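Local atomic coordinates of DNA protection during starvation protein (Agrobacterium tumefaciens, PDB entry 1O9R), a protein that oxidises iron(II) with hydrogen peroxide and stores it as a ferric mineral inside a hollow twelve-subunit shell, shielding DNA from oxidative damage without binding it. Residues D56-Q61 and D148-F153; D63-T68 and T141-D146. One frame throughout, in Å; residues are numbered along the deposited sequence.

Contact 1 of 2, residues D56-Q61 and D148-F153; sequences DTFRTQ and DKSLWF
F58 reaches across from helix 48-75 and lays one face of its ring against S150 of helix 134-156. The aromatic contact is a CH-pi interaction. CB of S150 lies 3.7 Å from the centroid of the F58 ring, 15° off the ring normal. The hydroxyl lies over the same ring, with S150 OG 3.5 Å from F58 CE2. The ring gets there because CG of F58 is anti to the carbonyl carbon (chi1 -72°), on a CB that points at the other helix.

Apolar packing continues at the ring edge. CB of F153 sits in the plane of the F58 ring, 3.9 Å from F58 CZ. Y114 of helix 103-130 also meets the F58 ring.

The two segments run nearly antiparallel, at 163°, with axes 11.4 Å apart. They belong to two helices of the four-helix bundle of the ferritin-like fold. F58 spans much of the distance between them, and F58 and S150 are both buried.

A water bridges the helices, weakly on one side. It donates to S150 OG at 2.8 Å and makes a weak bond to the backbone O of F58. S150 OG is also hydrogen-bonded to the carbonyl of D146, one turn earlier in its own helix. OE1 of Q61, at the end of an extended side chain, comes to 3.5 Å from S150 OG.

Beyond the bundle, F153 meets the rings of H52 and F48 of a neighbouring subunit, and K149 forms a salt bridge with E71, an iron ligand, of another subunit.

Contact 2 of 2, residues D63-T68 and T141-D146; sequences DNHGDT and TAASRD
The imidazole of H65 lies flat on the backbone of the opposite helix, with CA of A143 over the centre of its ring. That atom is 3.5 Å from the centroid of the H65 ring, a CH-pi contact over the face. The helices belong to the four-helix bundle of the ferritin-like fold. Their segments are nearly antiparallel, with axes 10.2 Å apart. The backbones come close here, with CA of H65 and CA of A143 5.9 Å apart, consistent with the small side chain of A143. CB of A143 lies over the same face, toward the CG-ND1 side, 3.6 Å from H65 ND1. A143 and S144 also touch I121 of helix 103-130.

The ring edge is polar. NE2 of H65 donates to D146 in a nearly straight His-carboxylate hydrogen bond, which fixes the rotation of the imidazole. A negative carboxylate here would probably favour a protonated ring. With CG beside the backbone N (chi1 -68°), the ring of H65 swings across to helix 134-156.

D67, on the same helix as H65, is probably an iron ligand, as in related proteins.

The carboxylate of D146 is turned 58° from the ring plane. Its OD1 accepts from H65 NE2 on the anti side at 2.7 Å. OD1 lies close to the plane of the imidazole, but the donor is tilted 21° out of the carboxylate plane.

Overall arrangement
Contacts 1 and 2 join the same two helices, 48-75 and 134-156. In sequence, 63-68 and 141-146 fall between 56-61 and 148-153, and the contact centres are 10 Å apart. Both are partly buried; F58, S150 and A143 are buried, while the other touching residues are partly exposed. In each, an aromatic ring from helix 48-75 rests on a small residue of helix 134-156. Contact 1 is mainly apolar, with a water that bonds only weakly to F58 O. Contact 2 has a direct hydrogen bond and a closer helix spacing. They meet where Q61 packs on D146. D146 thus serves both, with its carboxylate in contact 2 and its carbonyl bonded to S150 of contact 1.

Contact 1 of 2, residues D56-Q61 and D148-F153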
loop_
_atom_site.group_PDB
_atom_site.type_symbol
_atom_site.label_atom_id
_atom_site.label_comp_id
_atom_site.label_asym_id
_atom_site.label_seq_id
_atom_site.Cartn_x
_atom_site.Cartn_y
_atom_site.Cartn_z
ATOM N N ASP A 56 7.544 5.847 21.305
ATOM C CA ASP A 56 7.183 4.563 20.681
ATOM C C ASP A 56 8.063 4.254 19.477
ATOM O O ASP A 56 8.404 3.086 19.235
ATOM C CB ASP A 56 5.709 4.710 20.257
ATOM C CG ASP A 56 4.731 4.257 21.295
ATOM O OD1 ASP A 56 3.500 4.466 21.007
ATOM O OD2 ASP A 56 5.148 3.743 22.337
ATOM N N THR A 57 8.479 5.294 18.721
ATOM C CA THR A 57 9.403 5.037 17.607
ATOM C C THR A 57 10.727 4.504 18.175
ATOM O O THR A 57 11.320 3.564 17.607
ATOM C CB THR A 57 9.685 6.319 16.812
ATOM O OG1 THR A 57 8.411 6.769 16.281
ATOM C CG2 THR A 57 10.710 6.070 15.720
ATOM N N PHE A 58 11.213 5.040 19.305
ATOM C CA PHE A 58 12.463 4.546 19.870
ATOM C C PHE A 58 12.279 3.125 20.334
ATOM O O PHE A 58 13.206 2.295 20.166
ATOM C CB PHE A 58 12.821 5.401 21.095
ATOM C CG PHE A 58 13.279 6.798 20.774
ATOM C CD1 PHE A 58 13.593 7.576 21.894
ATOM C CD2 PHE A 58 13.442 7.275 19.476
ATOM C CE1 PHE A 58 14.006 8.890 21.667
ATOM C CE2 PHE A 58 13.899 8.575 19.312
ATOM C CZ PHE A 58 14.170 9.356 20.401
ATOM N N ARG A 59 11.129 2.748 20.897
ATOM C CA ARG A 59 10.910 1.392 21.352
ATOM C C ARG A 59 10.999 0.400 20.189
ATOM O O ARG A 59 11.674 -0.627 20.299
ATOM C CB ARG A 59 9.633 1.243 22.167
ATOM C CG ARG A 59 9.299 -0.222 22.470
ATOM C CD ARG A 59 10.369 -0.911 23.381
ATOM N NE ARG A 59 9.880 -2.270 23.580
ATOM C CZ ARG A 59 9.137 -2.704 24.615
ATOM N NH1 ARG A 59 8.563 -3.940 24.549
ATOM N NH2 ARG A 59 8.978 -1.973 25.701
ATOM N N THR A 60 10.397 0.772 19.060
ATOM C CA THR A 60 10.453 -0.121 17.864
ATOM C C THR A 60 11.915 -0.282 17.466
ATOM O O THR A 60 12.341 -1.404 17.142
ATOM C CB THR A 60 9.694 0.583 16.699
ATOM O OG1 THR A 60 8.311 0.546 17.134
ATOM C CG2 THR A 60 9.841 -0.312 15.453
ATOM N N GLN A 61 12.716 0.793 17.467
ATOM C CA GLN A 61 14.115 0.602 17.064
ATOM C C GLN A 61 14.918 -0.243 18.019
ATOM O O GLN A 61 15.742 -1.056 17.621
ATOM C CB GLN A 61 14.778 1.996 16.951
ATOM C CG GLN A 61 14.157 2.838 15.860
ATOM C CD GLN A 61 14.674 4.263 15.838
ATOM O OE1 GLN A 61 15.551 4.688 16.582
ATOM N NE2 GLN A 61 14.076 5.064 14.953
ATOM N N ASP A 148 22.666 7.060 18.850
ATOM C CA ASP A 148 23.184 8.426 18.913
ATOM C C ASP A 148 22.177 9.428 18.422
ATOM O O ASP A 148 22.145 10.548 18.942
ATOM C CB ASP A 148 24.510 8.535 18.103
ATOM C CG ASP A 148 25.705 7.997 18.863
ATOM O OD1 ASP A 148 26.810 8.160 18.254
ATOM O OD2 ASP A 148 25.620 7.452 19.963
ATOM N N LYS A 149 21.398 9.055 17.393
ATOM C CA LYS A 149 20.349 10.016 16.945
ATOM C C LYS A 149 19.242 10.102 18.004
ATOM O O LYS A 149 18.773 11.245 18.175
ATOM C CB LYS A 149 19.828 9.517 15.571
ATOM C CG LYS A 149 18.705 10.383 15.048
ATOM C CD LYS A 149 18.352 10.022 13.592
ATOM C CE LYS A 149 17.147 10.880 13.180
ATOM N NZ LYS A 149 16.980 10.768 11.686
ATOM N N SER A 150 18.860 8.994 18.584
ATOM C CA SER A 150 17.802 9.072 19.619
ATOM C C SER A 150 18.255 9.884 20.827
ATOM O O SER A 150 17.514 10.697 21.388
ATOM C CB SER A 150 17.365 7.684 20.041
ATOM O OG SER A 150 16.903 6.904 18.952
ATOM N N LEU A 151 19.547 9.742 21.188
ATOM C CA LEU A 151 20.083 10.528 22.301
ATOM C C LEU A 151 20.044 12.001 21.970
ATOM O O LEU A 151 19.637 12.818 22.827
ATOM C CB LEU A 151 21.544 10.027 22.547
ATOM C CG LEU A 151 22.283 10.867 23.643
ATOM C CD1 LEU A 151 21.624 10.732 25.006
ATOM C CD2 LEU A 151 23.749 10.446 23.653
ATOM N N TRP A 152 20.430 12.366 20.748
ATOM C CA TRP A 152 20.359 13.776 20.335
ATOM C C TRP A 152 18.900 14.222 20.347
ATOM O O TRP A 152 18.635 15.309 20.886
ATOM C CB TRP A 152 20.960 13.924 18.937
ATOM C CG TRP A 152 20.493 15.111 18.166
ATOM C CD1 TRP A 152 20.456 16.422 18.631
ATOM C CD2 TRP A 152 19.971 15.159 16.865
ATOM N NE1 TRP A 152 19.927 17.268 17.664
ATOM C CE2 TRP A 152 19.646 16.510 16.560
ATOM C CE3 TRP A 152 19.767 14.171 15.880
ATOM C CZ2 TRP A 152 19.094 16.898 15.347
ATOM C CZ3 TRP A 152 19.240 14.585 14.666
ATOM C CH2 TRP A 152 18.897 15.940 14.402
ATOM N N PHE A 153 17.971 13.450 19.848
ATOM C CA PHE A 153 16.558 13.908 19.911
ATOM C C PHE A 153 16.125 14.173 21.344
ATOM O O PHE A 153 15.434 15.203 21.583
ATOM C CB PHE A 153 15.659 12.820 19.297
ATOM C CG PHE A 153 15.518 12.869 17.800
ATOM C CD1 PHE A 153 14.605 11.997 17.202
ATOM C CD2 PHE A 153 16.255 13.645 16.945
ATOM C CE1 PHE A 153 14.331 12.013 15.834
ATOM C CE2 PHE A 153 16.042 13.690 15.584
ATOM C CZ PHE A 153 15.091 12.865 15.017
HETATM O O HOH W 1 15.701 4.635 20.057
#

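Contact 2 of 2, residues D63-T68 and T141-D146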
loop_
_atom_site.group_PDB
_atom_site.type_symbol
_atom_site.label_atom_id
_atom_site.label_comp_id
_atom_site.label_asym_id
_atom_site.label_seq_id
_atom_site.Cartn_x
_atom_site.Cartn_y
_atom_site.Cartn_z
ATOM N N ASP A 63 13.669 -2.599 19.856
ATOM C CA ASP A 63 13.275 -3.992 19.617
ATOM C C ASP A 63 14.047 -4.563 18.445
ATOM O O ASP A 63 14.484 -5.760 18.525
ATOM C CB ASP A 63 11.774 -4.042 19.254
ATOM C CG ASP A 63 10.838 -3.704 20.390
ATOM O OD1 ASP A 63 9.649 -3.428 20.024
ATOM O OD2 ASP A 63 11.259 -3.739 21.560
ATOM N N ASN A 64 14.218 -3.816 17.390
ATOM C CA ASN A 64 14.872 -4.349 16.199
ATOM C C ASN A 64 16.375 -4.537 16.438
ATOM O O ASN A 64 16.894 -5.617 16.091
ATOM C CB ASN A 64 14.620 -3.364 15.040
ATOM C CG ASN A 64 13.168 -3.484 14.526
ATOM O OD1 ASN A 64 12.451 -4.463 14.787
ATOM N ND2 ASN A 64 12.821 -2.406 13.856
ATOM N N HIS A 65 17.029 -3.577 17.120
ATOM C CA HIS A 65 18.451 -3.812 17.417
ATOM C C HIS A 65 18.659 -4.948 18.406
ATOM O O HIS A 65 19.633 -5.683 18.277
ATOM C CB HIS A 65 19.122 -2.506 17.870
ATOM C CG HIS A 65 19.197 -1.551 16.723
ATOM N ND1 HIS A 65 19.893 -1.828 15.582
ATOM C CD2 HIS A 65 18.670 -0.324 16.547
ATOM C CE1 HIS A 65 19.754 -0.806 14.747
ATOM N NE2 HIS A 65 19.005 0.137 15.301
ATOM N N GLY A 66 17.812 -5.015 19.435
ATOM C CA GLY A 66 17.965 -6.104 20.401
ATOM C C GLY A 66 17.761 -7.450 19.722
ATOM O O GLY A 66 18.508 -8.423 19.943
ATOM N N ASP A 67 16.780 -7.553 18.795
ATOM C CA ASP A 67 16.598 -8.827 18.090
ATOM C C ASP A 67 17.828 -9.128 17.279
ATOM O O ASP A 67 18.292 -10.305 17.176
ATOM C CB ASP A 67 15.408 -8.653 17.089
ATOM C CG ASP A 67 14.122 -8.882 17.860
ATOM O OD1 ASP A 67 14.204 -9.222 19.055
ATOM O OD2 ASP A 67 13.021 -8.645 17.312
ATOM N N THR A 68 18.414 -8.127 16.580
ATOM C CA THR A 68 19.585 -8.397 15.732
ATOM C C THR A 68 20.754 -8.891 16.598
ATOM O O THR A 68 21.534 -9.737 16.147
ATOM C CB THR A 68 19.953 -7.159 14.936
ATOM O OG1 THR A 68 18.762 -6.833 14.151
ATOM C CG2 THR A 68 21.067 -7.331 13.919
ATOM N N THR A 141 27.326 -1.055 14.849
ATOM C CA THR A 141 27.399 0.227 14.215
ATOM C C THR A 141 26.020 0.731 13.807
ATOM O O THR A 141 25.686 1.903 13.981
ATOM C CB THR A 141 28.349 0.188 13.036
ATOM O OG1 THR A 141 29.655 -0.198 13.481
ATOM C CG2 THR A 141 28.498 1.582 12.419
ATOM N N ALA A 142 25.226 -0.182 13.256
ATOM C CA ALA A 142 23.837 0.243 12.892
ATOM C C ALA A 142 23.091 0.648 14.150
ATOM O O ALA A 142 22.341 1.642 14.118
ATOM C CB ALA A 142 23.144 -0.924 12.175
ATOM N N ALA A 143 23.274 -0.105 15.238
ATOM C CA ALA A 143 22.591 0.250 16.489
ATOM C C ALA A 143 23.056 1.592 16.984
ATOM O O ALA A 143 22.318 2.430 17.513
ATOM C CB ALA A 143 22.767 -0.849 17.558
ATOM N N SER A 144 24.387 1.861 16.909
ATOM C CA SER A 144 24.967 3.100 17.360
ATOM C C SER A 144 24.389 4.286 16.611
ATOM O O SER A 144 24.134 5.327 17.216
ATOM C CB SER A 144 26.507 3.018 17.059
ATOM O OG SER A 144 27.158 4.207 17.443
ATOM N N ARG A 145 24.232 4.141 15.277
ATOM C CA ARG A 145 23.671 5.275 14.552
ATOM C C ARG A 145 22.284 5.640 15.067
ATOM O O ARG A 145 21.965 6.822 15.313
ATOM C CB ARG A 145 23.493 4.843 13.080
ATOM C CG ARG A 145 24.845 5.025 12.408
ATOM C CD ARG A 145 24.874 4.697 10.957
ATOM N NE ARG A 145 23.931 5.591 10.230
ATOM C CZ ARG A 145 23.764 5.382 8.927
ATOM N NH1 ARG A 145 24.426 4.510 8.200
ATOM N NH2 ARG A 145 22.836 6.185 8.344
ATOM N N ASP A 146 21.438 4.636 15.365
ATOM C CA ASP A 146 20.081 4.991 15.883
ATOM C C ASP A 146 20.193 5.425 17.345
ATOM O O ASP A 146 19.413 6.307 17.737
ATOM C CB ASP A 146 19.166 3.767 15.748
ATOM C CG ASP A 146 18.654 3.584 14.308
ATOM O OD1 ASP A 146 18.241 2.413 14.035
ATOM O OD2 ASP A 146 18.716 4.549 13.536
#